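Local coordinates for protein chitinase (Paenibacillus sp. FPU-7, PDB 5GZT) that probably cuts chitin and chitodextrins at random internal N-acetyl-beta-D-glucosaminide (1->4)-beta-linkages, carrying two glycosyl hydrolase family 18 regions in one chain, at residues Q539-K544 against E550-Q555; T546-K551 against Y580-A585; N876-F881 against K920-K925. All coordinates share one frame; numbering follows the deposited sequence.

Contact 1: Q539-K544 against E550-Q555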
loop_
_atom_site.group_PDB
_atom_site.type_symbol
_atom_site.label_atom_id
_atom_site.label_comp_id
_atom_site.label_asym_id
_atom_site.label_seq_id
_atom_site.Cartn_x
_atom_site.Cartn_y
_atom_site.Cartn_z
ATOM N N GLN B 539 26.388 17.417 -5.051
ATOM C CA GLN B 539 27.510 17.681 -5.960
ATOM C C GLN B 539 28.684 18.229 -5.218
ATOM O O GLN B 539 28.584 18.591 -4.029
ATOM C CB GLN B 539 27.046 18.649 -7.077
ATOM C CG GLN B 539 26.078 17.980 -8.031
ATOM C CD GLN B 539 25.714 18.837 -9.233
ATOM O OE1 GLN B 539 25.779 20.083 -9.192
ATOM N NE2 GLN B 539 25.250 18.173 -10.280
ATOM N N ASN B 540 29.823 18.242 -5.884
ATOM C CA ASN B 540 31.074 18.705 -5.290
ATOM C C ASN B 540 31.372 18.098 -3.934
ATOM O O ASN B 540 31.794 18.812 -2.994
ATOM C CB ASN B 540 31.081 20.279 -5.192
ATOM C CG ASN B 540 30.956 20.917 -6.573
ATOM O OD1 ASN B 540 31.690 20.585 -7.464
ATOM N ND2 ASN B 540 29.923 21.646 -6.786
ATOM N N VAL B 541 31.354 16.770 -3.896
ATOM C CA VAL B 541 31.655 16.002 -2.681
ATOM C C VAL B 541 33.113 15.675 -2.733
ATOM O O VAL B 541 33.626 15.332 -3.788
ATOM C CB VAL B 541 30.781 14.718 -2.665
ATOM C CG1 VAL B 541 31.101 13.780 -1.510
ATOM C CG2 VAL B 541 29.318 15.113 -2.676
ATOM N N GLU B 542 33.821 15.775 -1.605
ATOM C CA GLU B 542 35.219 15.464 -1.608
ATOM C C GLU B 542 35.386 13.986 -2.001
ATOM O O GLU B 542 34.631 13.108 -1.588
ATOM C CB GLU B 542 35.860 15.660 -0.199
ATOM C CG GLU B 542 35.882 17.157 0.192
ATOM C CD GLU B 542 36.349 17.458 1.613
ATOM O OE1 GLU B 542 36.602 16.556 2.505
ATOM O OE2 GLU B 542 36.409 18.668 1.795
ATOM N N ASN B 543 36.449 13.751 -2.733
ATOM C CA ASN B 543 36.722 12.505 -3.323
ATOM C C ASN B 543 37.549 11.697 -2.381
ATOM O O ASN B 543 38.706 11.497 -2.584
ATOM C CB ASN B 543 37.441 12.710 -4.668
ATOM C CG ASN B 543 37.572 11.425 -5.390
ATOM O OD1 ASN B 543 37.055 10.430 -4.953
ATOM N ND2 ASN B 543 38.291 11.423 -6.474
ATOM N N LYS B 544 36.876 11.164 -1.408
ATOM C CA LYS B 544 37.397 10.425 -0.314
ATOM C C LYS B 544 36.451 9.266 -0.010
ATOM O O LYS B 544 35.238 9.437 -0.019
ATOM C CB LYS B 544 37.457 11.314 0.968
ATOM C CG LYS B 544 38.399 12.524 0.807
ATOM C CD LYS B 544 38.364 13.452 2.009
ATOM C CE LYS B 544 39.402 14.603 1.777
ATOM N NZ LYS B 544 39.214 15.641 2.820
ATOM N N GLU B 550 30.913 12.390 3.632
ATOM C CA GLU B 550 32.010 13.227 3.249
ATOM C C GLU B 550 31.420 14.621 3.006
ATOM O O GLU B 550 30.208 14.803 2.675
ATOM C CB GLU B 550 32.722 12.742 1.951
ATOM C CG GLU B 550 33.295 11.302 2.032
ATOM C CD GLU B 550 34.476 11.200 2.948
ATOM O OE1 GLU B 550 35.041 12.273 3.338
ATOM O OE2 GLU B 550 34.808 10.090 3.376
ATOM N N LYS B 551 32.307 15.602 3.070
ATOM C CA LYS B 551 31.868 17.007 2.966
ATOM C C LYS B 551 31.513 17.305 1.521
ATOM O O LYS B 551 32.142 16.805 0.619
ATOM C CB LYS B 551 32.991 17.961 3.483
ATOM C CG LYS B 551 33.210 17.896 4.986
ATOM C CD LYS B 551 34.410 18.737 5.458
ATOM C CE LYS B 551 34.562 18.699 6.996
ATOM N NZ LYS B 551 35.743 17.841 7.405
ATOM N N ALA B 552 30.493 18.121 1.321
ATOM C CA ALA B 552 30.076 18.599 0.015
ATOM C C ALA B 552 30.158 20.127 -0.065
ATOM O O ALA B 552 29.730 20.827 0.878
ATOM C CB ALA B 552 28.651 18.191 -0.196
ATOM N N GLY B 553 30.637 20.621 -1.209
ATOM C CA GLY B 553 30.698 22.070 -1.504
ATOM C C GLY B 553 29.401 22.615 -2.068
ATOM O O GLY B 553 28.300 22.422 -1.523
ATOM N N SER B 554 29.513 23.292 -3.176
ATOM C CA SER B 554 28.393 24.052 -3.675
ATOM C C SER B 554 27.394 23.160 -4.344
ATOM O O SER B 554 27.753 22.433 -5.217
ATOM C CB SER B 554 28.869 25.136 -4.711
ATOM O OG SER B 554 27.797 25.605 -5.526
ATOM N N GLN B 555 26.119 23.342 -4.016
ATOM C CA GLN B 555 24.997 22.687 -4.675
ATOM C C GLN B 555 24.285 23.496 -5.780
ATOM O O GLN B 555 23.197 23.112 -6.242
ATOM C CB GLN B 555 24.013 22.290 -3.582
ATOM C CG GLN B 555 24.673 21.522 -2.435
ATOM C CD GLN B 555 25.410 20.303 -3.005
ATOM O OE1 GLN B 555 24.818 19.538 -3.800
ATOM N NE2 GLN B 555 26.701 20.188 -2.715
HETATM O O HOH W 1 26.565 22.089 -7.651
HETATM O O HOH W 2 34.983 14.956 3.622
HETATM O O HOH W 3 37.680 17.175 5.257
#
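Q555 hooks the backbone of Q539 with both atoms of its carboxamide. Q555 OE1 takes Q539 N at 2.9 Å on an in-plane lone pair, in a nearly straight bond (169° at the hydrogen). Q555 NE2 gives a hydrogen to Q539 O at 2.8 Å and another to G553 O at 3.0 Å, which fixes the rotation of the amide. Next along, N540 ND2 reaches S554 O at 2.8 Å within its own amide plane, and water 1 ties S554 O to Q539 OE1. V541 and A552 then form a single non-hydrogen-bonded antiparallel pair, flanked by the bonds G553 N to N540 O and E542 N to K551 O; V541 CG2 and A552 CB touch beside it.

At the other end E550 can be followed outward. E550 CB rests on V541 CG1 at 4.0 Å and E550 CG lies 3.4 Å from K544 O. The bend at chi2 (-70°) swings the carboxylate across the base of K544, leaving E550 OE1 3.5 Å from K544 CB. At the tip, E550 OE1 accepts from water 2, which also donates to E542 OE1 and accepts from K551 N. E542 lies alongside K551, pointing the same way, and its OE1 has two further partners: K544 NZ, a salt bridge of 2.8 Å made from above the carboxylate plane, and water 3, which links it to K551 NZ. The two lysines would partly offset the repulsion between the neighbouring carboxylates.

Both segments belong to the long connection between strands 534-538 and 561-563, folded back on itself like an irregular hairpin. They extend from the antiparallel sheet inserted between the barrel strands 527-532 and 619-623, a placement that fits the chitinase insertion domain of family 18 enzymes.

Contact 2: T546-K551 against Y580-A585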
loop_
_atom_site.group_PDB
_atom_site.type_symbol
_atom_site.label_atom_id
_atom_site.label_comp_id
_atom_site.label_asym_id
_atom_site.label_seq_id
_atom_site.Cartn_x
_atom_site.Cartn_y
_atom_site.Cartn_z
ATOM N N THR B 546 34.089 6.386 0.046
ATOM C CA THR B 546 33.073 6.043 -0.894
ATOM C C THR B 546 32.179 7.163 -1.161
ATOM O O THR B 546 31.088 6.987 -1.727
ATOM C CB THR B 546 32.196 4.971 -0.272
ATOM O OG1 THR B 546 31.705 5.445 0.986
ATOM C CG2 THR B 546 32.946 3.691 0.011
ATOM N N GLY B 547 32.554 8.364 -0.684
ATOM C CA GLY B 547 31.652 9.477 -0.783
ATOM C C GLY B 547 30.640 9.675 0.308
ATOM O O GLY B 547 29.996 10.728 0.375
ATOM N N LEU B 548 30.374 8.646 1.055
ATOM C CA LEU B 548 29.421 8.652 2.102
ATOM C C LEU B 548 29.988 9.331 3.397
ATOM O O LEU B 548 31.128 9.098 3.823
ATOM C CB LEU B 548 29.034 7.222 2.439
ATOM C CG LEU B 548 28.048 7.021 3.577
ATOM C CD1 LEU B 548 26.696 7.630 3.238
ATOM C CD2 LEU B 548 27.919 5.552 3.969
ATOM N N SER B 549 29.181 10.166 4.039
ATOM C CA SER B 549 29.688 10.945 5.213
ATOM C C SER B 549 30.906 11.787 4.821
ATOM O O SER B 549 31.908 11.740 5.478
ATOM C CB SER B 549 29.988 10.034 6.403
ATOM O OG SER B 549 28.809 9.272 6.724
ATOM N N GLU B 550 30.913 12.390 3.632
ATOM C CA GLU B 550 32.010 13.227 3.249
ATOM C C GLU B 550 31.420 14.621 3.006
ATOM O O GLU B 550 30.208 14.803 2.675
ATOM C CB GLU B 550 32.722 12.742 1.951
ATOM C CG GLU B 550 33.295 11.302 2.032
ATOM C CD GLU B 550 34.476 11.200 2.948
ATOM O OE1 GLU B 550 35.041 12.273 3.338
ATOM O OE2 GLU B 550 34.808 10.090 3.376
ATOM N N LYS B 551 32.307 15.602 3.070
ATOM C CA LYS B 551 31.868 17.007 2.966
ATOM C C LYS B 551 31.513 17.305 1.521
ATOM O O LYS B 551 32.142 16.805 0.619
ATOM C CB LYS B 551 32.991 17.961 3.483
ATOM C CG LYS B 551 33.210 17.896 4.986
ATOM C CD LYS B 551 34.410 18.737 5.458
ATOM C CE LYS B 551 34.562 18.699 6.996
ATOM N NZ LYS B 551 35.743 17.841 7.405
ATOM N N TYR B 580 27.532 1.322 -4.300
ATOM C CA TYR B 580 28.030 0.914 -2.981
ATOM C C TYR B 580 26.834 0.545 -2.109
ATOM O O TYR B 580 25.726 0.885 -2.419
ATOM C CB TYR B 580 28.747 2.109 -2.339
ATOM C CG TYR B 580 30.110 2.421 -2.915
ATOM C CD1 TYR B 580 31.108 1.490 -2.902
ATOM C CD2 TYR B 580 30.398 3.655 -3.481
ATOM C CE1 TYR B 580 32.389 1.794 -3.392
ATOM C CE2 TYR B 580 31.686 3.951 -3.923
ATOM C CZ TYR B 580 32.637 3.031 -3.882
ATOM O OH TYR B 580 33.877 3.312 -4.370
ATOM N N TRP B 581 27.059 -0.174 -1.008
ATOM C CA TRP B 581 26.022 -0.539 -0.104
ATOM C C TRP B 581 26.527 -0.227 1.303
ATOM O O TRP B 581 27.664 -0.511 1.650
ATOM C CB TRP B 581 25.858 -2.035 -0.214
ATOM C CG TRP B 581 24.861 -2.669 0.748
ATOM C CD1 TRP B 581 25.152 -3.516 1.794
ATOM C CD2 TRP B 581 23.440 -2.545 0.720
ATOM N NE1 TRP B 581 24.011 -3.875 2.390
ATOM C CE2 TRP B 581 22.946 -3.332 1.769
ATOM C CE3 TRP B 581 22.540 -1.782 -0.045
ATOM C CZ2 TRP B 581 21.562 -3.506 2.033
ATOM C CZ3 TRP B 581 21.129 -1.976 0.189
ATOM C CH2 TRP B 581 20.687 -2.781 1.277
ATOM N N ASP B 582 25.643 0.306 2.114
ATOM C CA ASP B 582 25.929 0.499 3.537
ATOM C C ASP B 582 25.233 -0.631 4.266
ATOM O O ASP B 582 24.027 -0.704 4.358
ATOM C CB ASP B 582 25.403 1.846 4.003
ATOM C CG ASP B 582 25.732 2.141 5.518
ATOM O OD1 ASP B 582 25.785 1.215 6.352
ATOM O OD2 ASP B 582 25.752 3.308 5.900
ATOM N N ASP B 583 26.022 -1.552 4.758
ATOM C CA ASP B 583 25.478 -2.739 5.354
ATOM C C ASP B 583 24.999 -2.585 6.804
ATOM O O ASP B 583 24.493 -3.539 7.330
ATOM C CB ASP B 583 26.461 -3.911 5.362
ATOM C CG ASP B 583 25.704 -5.275 5.391
ATOM O OD1 ASP B 583 24.579 -5.527 4.769
ATOM O OD2 ASP B 583 26.289 -6.090 6.026
ATOM N N THR B 584 25.131 -1.427 7.395
ATOM C CA THR B 584 24.484 -1.153 8.701
ATOM C C THR B 584 23.175 -0.401 8.429
ATOM O O THR B 584 22.069 -0.838 8.898
ATOM C CB THR B 584 25.419 -0.296 9.509
ATOM O OG1 THR B 584 26.659 -0.974 9.654
ATOM C CG2 THR B 584 24.832 0.024 10.864
ATOM N N ALA B 585 23.209 0.655 7.588
ATOM C CA ALA B 585 21.963 1.336 7.267
ATOM C C ALA B 585 21.032 0.527 6.408
ATOM O O ALA B 585 19.825 0.759 6.423
ATOM C CB ALA B 585 22.258 2.634 6.538
#
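D582 OD1 is gripped by two backbone amides, T584 N at 2.9 Å, almost in line with the C-O bond, and A585 N, also at 2.9 Å, from above the carboxylate plane. With CG turned opposite the backbone N (chi1 -178°), the other oxygen, OD2, lies 3.7 Å from L548 CD2, the two side chains crossing at about a right angle; OD2 is also hydrogen-bonded to H496 NE2. The T584 bond makes an Asx turn, which leads the chain away from the end of strand 578-582, an outermost strand of the antiparallel sheet of what is probably the chitinase insertion domain. The loop 546-551 packs against this strand mainly through side chains. T546 CG2 stands over the centre of the Y580 ring, 3.9 Å from the ring centroid and only 9° off its normal, a CH-pi contact. T546 CB sits over the same ring nearer its edge, 3.8 Å from Y580 CE2. T546 OG1 is hydrogen-bonded to Y589 OH of the adjoining strand, and Y589 also meets the Y580 ring. L548 rests on H496 and Y589 as well.

Contact 3: N876-F881 against K920-K925; sequences NSAIAF and KLFREK
The outer bond of I879 runs extended (chi2 160°), which carries CD1 across to the neighbouring helix and against K925 CB. K925 in turn stretches out as far as CE, passing N876 OD1, and the bend at chi4 (-69°) then turns NZ away from that oxygen. The I879 CD1 to K925 CB distance, 3.4 Å, is tighter than usual for two carbons, and the two side chains cross at about a right angle.

Deeper in the interface A878 CB meets the F922 ring obliquely, 3.6 Å from CE2 and 3.8 Å from CZ. Both residues also rest on I890 of strand 889-893, and F922 reaches L892 as well. On the outer side N876 OD1 lies against the lysine's aliphatic chain, 3.5 Å from K925 CD. Water 4 joins the two polar ends, donating to N876 OD1 at 2.8 Å and accepting from K925 NZ at 2.7 Å.

The axes of the two short segments approach to 10.6 Å and run at 46° to each other. Helix 868-884 precedes strand 889-893 and helix 911-933 follows it, so the pair are successive outer helices of the second TIM barrel, laid side by side over the strand that links them.

E872, one turn before N876, binds both polar ends, K925 NZ by a salt bridge and N876 ND2 by a hydrogen bond. The interface is therefore graded: apolar where it faces the barrel strands, polar and water-bridged outside, with the lysine's charge probably balanced by E872 and its methylenes serving as packing surface.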
loop_
_atom_site.group_PDB
_atom_site.type_symbol
_atom_site.label_atom_id
_atom_site.label_comp_id
_atom_site.label_asym_id
_atom_site.label_seq_id
_atom_site.Cartn_x
_atom_site.Cartn_y
_atom_site.Cartn_z
ATOM N N ASN B 876 7.582 -47.183 -35.811
ATOM C CA ASN B 876 8.052 -47.902 -36.976
ATOM C C ASN B 876 7.399 -47.369 -38.218
ATOM O O ASN B 876 8.038 -47.136 -39.222
ATOM C CB ASN B 876 7.733 -49.438 -36.839
ATOM C CG ASN B 876 8.638 -50.136 -35.866
ATOM O OD1 ASN B 876 9.751 -49.720 -35.631
ATOM N ND2 ASN B 876 8.170 -51.245 -35.325
ATOM N N SER B 877 6.110 -47.104 -38.167
ATOM C CA SER B 877 5.463 -46.538 -39.365
ATOM C C SER B 877 5.948 -45.112 -39.747
ATOM O O SER B 877 6.108 -44.778 -40.934
ATOM C CB SER B 877 3.960 -46.575 -39.144
ATOM O OG SER B 877 3.320 -46.097 -40.266
ATOM N N ALA B 878 6.170 -44.255 -38.737
ATOM C CA ALA B 878 6.683 -42.901 -38.984
ATOM C C ALA B 878 8.060 -42.942 -39.611
ATOM O O ALA B 878 8.373 -42.245 -40.547
ATOM C CB ALA B 878 6.778 -42.198 -37.631
ATOM N N ILE B 879 8.855 -43.900 -39.155
ATOM C CA ILE B 879 10.192 -44.079 -39.725
ATOM C C ILE B 879 10.144 -44.598 -41.147
ATOM O O ILE B 879 10.952 -44.191 -42.003
ATOM C CB ILE B 879 11.032 -44.961 -38.744
ATOM C CG1 ILE B 879 11.564 -44.023 -37.674
ATOM C CG2 ILE B 879 12.089 -45.804 -39.448
ATOM C CD1 ILE B 879 11.959 -44.717 -36.456
ATOM N N ALA B 880 9.236 -45.520 -41.422
ATOM C CA ALA B 880 9.135 -46.008 -42.821
ATOM C C ALA B 880 8.740 -44.842 -43.747
ATOM O O ALA B 880 9.284 -44.681 -44.862
ATOM C CB ALA B 880 8.126 -47.214 -42.961
ATOM N N PHE B 881 7.825 -43.988 -43.269
ATOM C CA PHE B 881 7.386 -42.843 -44.063
ATOM C C PHE B 881 8.594 -41.871 -44.312
ATOM O O PHE B 881 8.806 -41.368 -45.392
ATOM C CB PHE B 881 6.231 -42.171 -43.323
ATOM C CG PHE B 881 5.505 -41.114 -44.127
ATOM C CD1 PHE B 881 6.024 -39.834 -44.234
ATOM C CD2 PHE B 881 4.272 -41.402 -44.741
ATOM C CE1 PHE B 881 5.390 -38.891 -44.950
ATOM C CE2 PHE B 881 3.598 -40.434 -45.443
ATOM C CZ PHE B 881 4.149 -39.160 -45.527
ATOM N N LYS B 920 10.358 -40.670 -26.109
ATOM C CA LYS B 920 11.495 -41.491 -25.732
ATOM C C LYS B 920 11.690 -42.626 -26.758
ATOM O O LYS B 920 12.830 -42.978 -27.156
ATOM C CB LYS B 920 11.285 -42.107 -24.336
ATOM C CG LYS B 920 12.347 -43.071 -23.900
ATOM C CD LYS B 920 12.005 -43.710 -22.552
ATOM C CE LYS B 920 13.242 -44.491 -22.111
ATOM N NZ LYS B 920 12.907 -44.836 -20.711
ATOM N N LEU B 921 10.588 -43.255 -27.134
ATOM C CA LEU B 921 10.672 -44.419 -28.078
ATOM C C LEU B 921 11.073 -43.902 -29.461
ATOM O O LEU B 921 11.909 -44.501 -30.147
ATOM C CB LEU B 921 9.359 -45.170 -28.139
ATOM C CG LEU B 921 9.452 -46.359 -29.121
ATOM C CD1 LEU B 921 10.397 -47.385 -28.524
ATOM C CD2 LEU B 921 8.102 -47.039 -29.198
ATOM N N PHE B 922 10.476 -42.819 -29.895
ATOM C CA PHE B 922 10.852 -42.235 -31.221
ATOM C C PHE B 922 12.366 -41.903 -31.277
ATOM O O PHE B 922 13.038 -42.232 -32.291
ATOM C CB PHE B 922 10.060 -40.993 -31.579
ATOM C CG PHE B 922 8.781 -41.243 -32.367
ATOM C CD1 PHE B 922 7.723 -41.922 -31.841
ATOM C CD2 PHE B 922 8.653 -40.735 -33.627
ATOM C CE1 PHE B 922 6.615 -42.130 -32.589
ATOM C CE2 PHE B 922 7.540 -40.895 -34.342
ATOM C CZ PHE B 922 6.511 -41.599 -33.854
ATOM N N ARG B 923 12.912 -41.339 -30.181
ATOM C CA ARG B 923 14.369 -41.015 -30.143
ATOM C C ARG B 923 15.214 -42.256 -30.162
ATOM O O ARG B 923 16.188 -42.323 -30.928
ATOM C CB ARG B 923 14.725 -40.175 -28.947
ATOM C CG ARG B 923 16.183 -39.719 -28.796
ATOM C CD ARG B 923 17.113 -39.822 -30.044
ATOM N NE ARG B 923 16.895 -38.950 -31.041
ATOM C CZ ARG B 923 17.303 -38.850 -32.297
ATOM N NH1 ARG B 923 17.972 -39.648 -33.117
ATOM N NH2 ARG B 923 16.856 -37.682 -32.815
ATOM N N GLU B 924 14.800 -43.287 -29.427
ATOM C CA GLU B 924 15.512 -44.559 -29.524
ATOM C C GLU B 924 15.516 -45.117 -30.941
ATOM O O GLU B 924 16.558 -45.478 -31.483
ATOM C CB GLU B 924 14.913 -45.565 -28.529
ATOM C CG GLU B 924 15.523 -46.928 -28.622
ATOM C CD GLU B 924 14.943 -47.920 -27.588
ATOM O OE1 GLU B 924 13.752 -48.202 -27.543
ATOM O OE2 GLU B 924 15.703 -48.401 -26.831
ATOM N N LYS B 925 14.379 -45.171 -31.574
ATOM C CA LYS B 925 14.322 -45.712 -32.930
ATOM C C LYS B 925 15.110 -44.899 -33.908
ATOM O O LYS B 925 15.641 -45.426 -34.816
ATOM C CB LYS B 925 12.894 -45.815 -33.397
ATOM C CG LYS B 925 12.209 -46.882 -32.542
ATOM C CD LYS B 925 11.025 -47.504 -33.168
ATOM C CE LYS B 925 10.413 -48.522 -32.235
ATOM N NZ LYS B 925 11.201 -49.770 -31.987
HETATM O O HOH W 4 11.796 -51.031 -34.329
#

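In the fold
Contacts 1 and 2 are neighbours in the first family 18 region, their centres 13 Å apart. They share E550 and K551, and they touch where V541 CG1 packs 3.8 Å from G547 O. T494 joins them too, bonding to E550 N and G547 O through its OG1. The side chain of Y580 in contact 2 is about 6 Å from a bound formic acid, probably from the crystallisation liquor. Contact 3 belongs to the second family 18 region; its centre lies 73 Å from that of contact 1 and 65 Å from that of contact 2. The sodium ion is held elsewhere, by E44, T50, F52 and S72.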